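Side-chain contact in 3-polyprenyl-4-hydroxybenzoate decarboxylase and related decarboxylases (Pelotomaculum thermopropionicum, PDB 6H6X), which carries prenylated FMN as its cofactor and, as a UbiD-family enzyme, probably decarboxylates an aromatic acid such as 4-hydroxybenzoate or furan-2,5-dicarboxylate, reversibly: residues Ser4-Leu9 and Gln283-Thr288. The protein carries 8 engineered substitutions. Sequence-based numbering, arbitrary orientation.
Sequences SLREWL and QPVYHT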
loop_
_atom_site.group_PDB
_atom_site.type_symbol
_atom_site.label_atom_id
_atom_site.label_comp_id
_atom_site.label_asym_id
_atom_site.label_seq_id
_atom_site.Cartn_x
_atom_site.Cartn_y
_atom_site.Cartn_z
ATOM N N SER B 4 6.854 -33.872 1.722
ATOM C CA SER B 4 5.870 -33.890 2.794
ATOM C C SER B 4 5.855 -32.515 3.429
ATOM O O SER B 4 6.788 -31.683 3.227
ATOM C CB SER B 4 6.353 -34.879 3.865
ATOM O OG SER B 4 7.654 -34.488 4.364
ATOM N N LEU B 5 4.854 -32.297 4.275
ATOM C CA LEU B 5 4.850 -31.133 5.121
ATOM C C LEU B 5 6.164 -31.002 5.909
ATOM O O LEU B 5 6.749 -29.915 5.969
ATOM C CB LEU B 5 3.640 -31.117 6.042
ATOM C CG LEU B 5 3.646 -29.953 7.055
ATOM C CD1 LEU B 5 3.648 -28.625 6.317
ATOM C CD2 LEU B 5 2.490 -30.014 8.017
ATOM N N ARG B 6 6.640 -32.103 6.502
ATOM C CA ARG B 6 7.902 -32.051 7.304
ATOM C C ARG B 6 9.107 -31.570 6.549
ATOM O O ARG B 6 9.884 -30.775 7.081
ATOM C CB ARG B 6 8.220 -33.376 7.985
ATOM C CG ARG B 6 7.507 -33.489 9.321
ATOM C CD ARG B 6 7.352 -34.907 9.703
ATOM N NE ARG B 6 6.181 -35.091 10.557
ATOM C CZ ARG B 6 6.188 -35.488 11.820
ATOM N NH1 ARG B 6 5.020 -35.655 12.433
ATOM N NH2 ARG B 6 7.333 -35.752 12.452
ATOM N N GLU B 7 9.275 -32.001 5.314
ATOM C CA GLU B 7 10.352 -31.441 4.512
ATOM C C GLU B 7 10.134 -29.945 4.222
ATOM O O GLU B 7 11.075 -29.150 4.350
ATOM C CB GLU B 7 10.598 -32.287 3.263
ATOM C CG GLU B 7 11.397 -33.542 3.669
ATOM C CD GLU B 7 11.222 -34.748 2.770
ATOM O OE1 GLU B 7 11.351 -34.558 1.533
ATOM O OE2 GLU B 7 10.988 -35.874 3.306
ATOM N N TRP B 8 8.886 -29.553 3.937
ATOM C CA TRP B 8 8.612 -28.154 3.722
ATOM C C TRP B 8 8.944 -27.364 4.960
ATOM O O TRP B 8 9.543 -26.319 4.850
ATOM C CB TRP B 8 7.140 -27.886 3.307
ATOM C CG TRP B 8 6.915 -26.446 3.067
ATOM C CD1 TRP B 8 6.316 -25.561 3.909
ATOM C CD2 TRP B 8 7.370 -25.703 1.961
ATOM N NE1 TRP B 8 6.328 -24.324 3.368
ATOM C CE2 TRP B 8 6.983 -24.372 2.173
ATOM C CE3 TRP B 8 8.071 -26.040 0.785
ATOM C CZ2 TRP B 8 7.271 -23.350 1.269
ATOM C CZ3 TRP B 8 8.350 -25.047 -0.126
ATOM C CH2 TRP B 8 7.960 -23.705 0.119
ATOM N N LEU B 9 8.564 -27.850 6.139
ATOM C CA LEU B 9 8.966 -27.131 7.373
ATOM C C LEU B 9 10.487 -27.029 7.568
ATOM O O LEU B 9 10.965 -26.025 8.098
ATOM C CB LEU B 9 8.324 -27.719 8.621
ATOM C CG LEU B 9 6.819 -27.726 8.651
ATOM C CD1 LEU B 9 6.338 -28.361 9.932
ATOM C CD2 LEU B 9 6.243 -26.318 8.513
ATOM N N GLN B 283 2.923 -38.903 16.378
ATOM C CA GLN B 283 3.227 -37.527 16.779
ATOM C C GLN B 283 3.009 -36.551 15.607
ATOM O O GLN B 283 3.952 -35.937 15.089
ATOM C CB GLN B 283 4.641 -37.436 17.406
ATOM C CG GLN B 283 4.765 -38.222 18.727
ATOM C CD GLN B 283 5.891 -37.727 19.641
ATOM O OE1 GLN B 283 6.869 -37.109 19.183
ATOM N NE2 GLN B 283 5.753 -37.991 20.950
ATOM N N PRO B 284 1.748 -36.443 15.153
ATOM C CA PRO B 284 1.441 -35.599 13.987
ATOM C C PRO B 284 1.543 -34.088 14.248
ATOM O O PRO B 284 1.464 -33.638 15.393
ATOM C CB PRO B 284 0.001 -35.961 13.690
ATOM C CG PRO B 284 -0.592 -36.317 14.991
ATOM C CD PRO B 284 0.526 -36.915 15.827
ATOM N N VAL B 285 1.704 -33.318 13.178
ATOM C CA VAL B 285 1.557 -31.858 13.200
ATOM C C VAL B 285 0.229 -31.482 12.567
ATOM O O VAL B 285 -0.039 -31.881 11.459
ATOM C CB VAL B 285 2.670 -31.171 12.425
ATOM C CG1 VAL B 285 2.668 -29.693 12.705
ATOM C CG2 VAL B 285 4.010 -31.767 12.807
ATOM N N TYR B 286 -0.591 -30.710 13.279
ATOM C CA TYR B 286 -1.850 -30.249 12.769
ATOM C C TYR B 286 -1.632 -28.881 12.041
ATOM O O TYR B 286 -1.026 -27.981 12.606
ATOM C CB TYR B 286 -2.865 -30.134 13.874
ATOM C CG TYR B 286 -4.237 -29.705 13.372
ATOM C CD1 TYR B 286 -4.541 -28.352 13.172
ATOM C CD2 TYR B 286 -5.224 -30.633 13.054
ATOM C CE1 TYR B 286 -5.768 -27.962 12.675
ATOM C CE2 TYR B 286 -6.460 -30.225 12.571
ATOM C CZ TYR B 286 -6.700 -28.885 12.383
ATOM O OH TYR B 286 -7.932 -28.477 11.903
ATOM N N HIS B 287 -2.147 -28.747 10.821
ATOM C CA HIS B 287 -2.003 -27.507 10.022
ATOM C C HIS B 287 -3.359 -26.789 9.997
ATOM O O HIS B 287 -4.411 -27.394 9.736
ATOM C CB HIS B 287 -1.547 -27.856 8.633
ATOM C CG HIS B 287 -1.510 -26.708 7.691
ATOM N ND1 HIS B 287 -1.777 -26.858 6.356
ATOM C CD2 HIS B 287 -1.222 -25.406 7.874
ATOM C CE1 HIS B 287 -1.599 -25.702 5.746
ATOM N NE2 HIS B 287 -1.264 -24.807 6.647
ATOM N N THR B 288 -3.355 -25.502 10.347
ATOM C CA THR B 288 -4.553 -24.710 10.146
ATOM C C THR B 288 -4.265 -23.541 9.212
ATOM O O THR B 288 -3.127 -23.054 9.159
ATOM C CB THR B 288 -5.151 -24.241 11.471
ATOM O OG1 THR B 288 -6.493 -23.832 11.213
ATOM C CG2 THR B 288 -4.332 -23.100 12.124
#
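Arg6 NH1 donates to the backbone oxygen of Gln283, Gln283 O, at 2.9 Å, and this is the one hydrogen bond that joins Ser4-Leu9 to Gln283-Thr288. It is somewhat bent, 145° at the hydrogen. The acceptor lies close to the guanidinium plane, whereas the nitrogen sits above the carbonyl plane. At the same edge of the guanidinium, NH1 comes 3.9 Å from Pro284 CA, and Val285 CG2 approaches NH1 obliquely at 4.0 Å. Arg6 gets there by reach: its chain runs extended from CG to NE, although the nearest CA atoms of the two segments, Arg6 CA and Val285 CA, are 8.7 Å apart. Glu239 is the stronger partner, forming a salt bridge with Arg6 NE through one carboxylate oxygen and accepting from Val285 N with the other. With an alanine here instead of Arg6, Gln283 O is likely to lose this donor and Glu239 its positive partner. Val285 has CG1 anti to its backbone N (chi1 -168°), which sets CG2 anti to the carbonyl carbon and directs it at the arginine. Farther along, Leu5 and Leu9 turn toward Val285 and His287 at looser spacing, and Leu9, Val285 and His287 all touch Val57. The contact packs N-terminal helix 5-14 against the segment leading into strand 286-287, an outer strand within this chain of a mixed sheet, next to strand 56-58. Because Glu239 holds both Arg6 NE and Val285 N, a single carboxylate probably balances the arginine's charge and, with the bond to Gln283 O, limits how the guanidinium can turn.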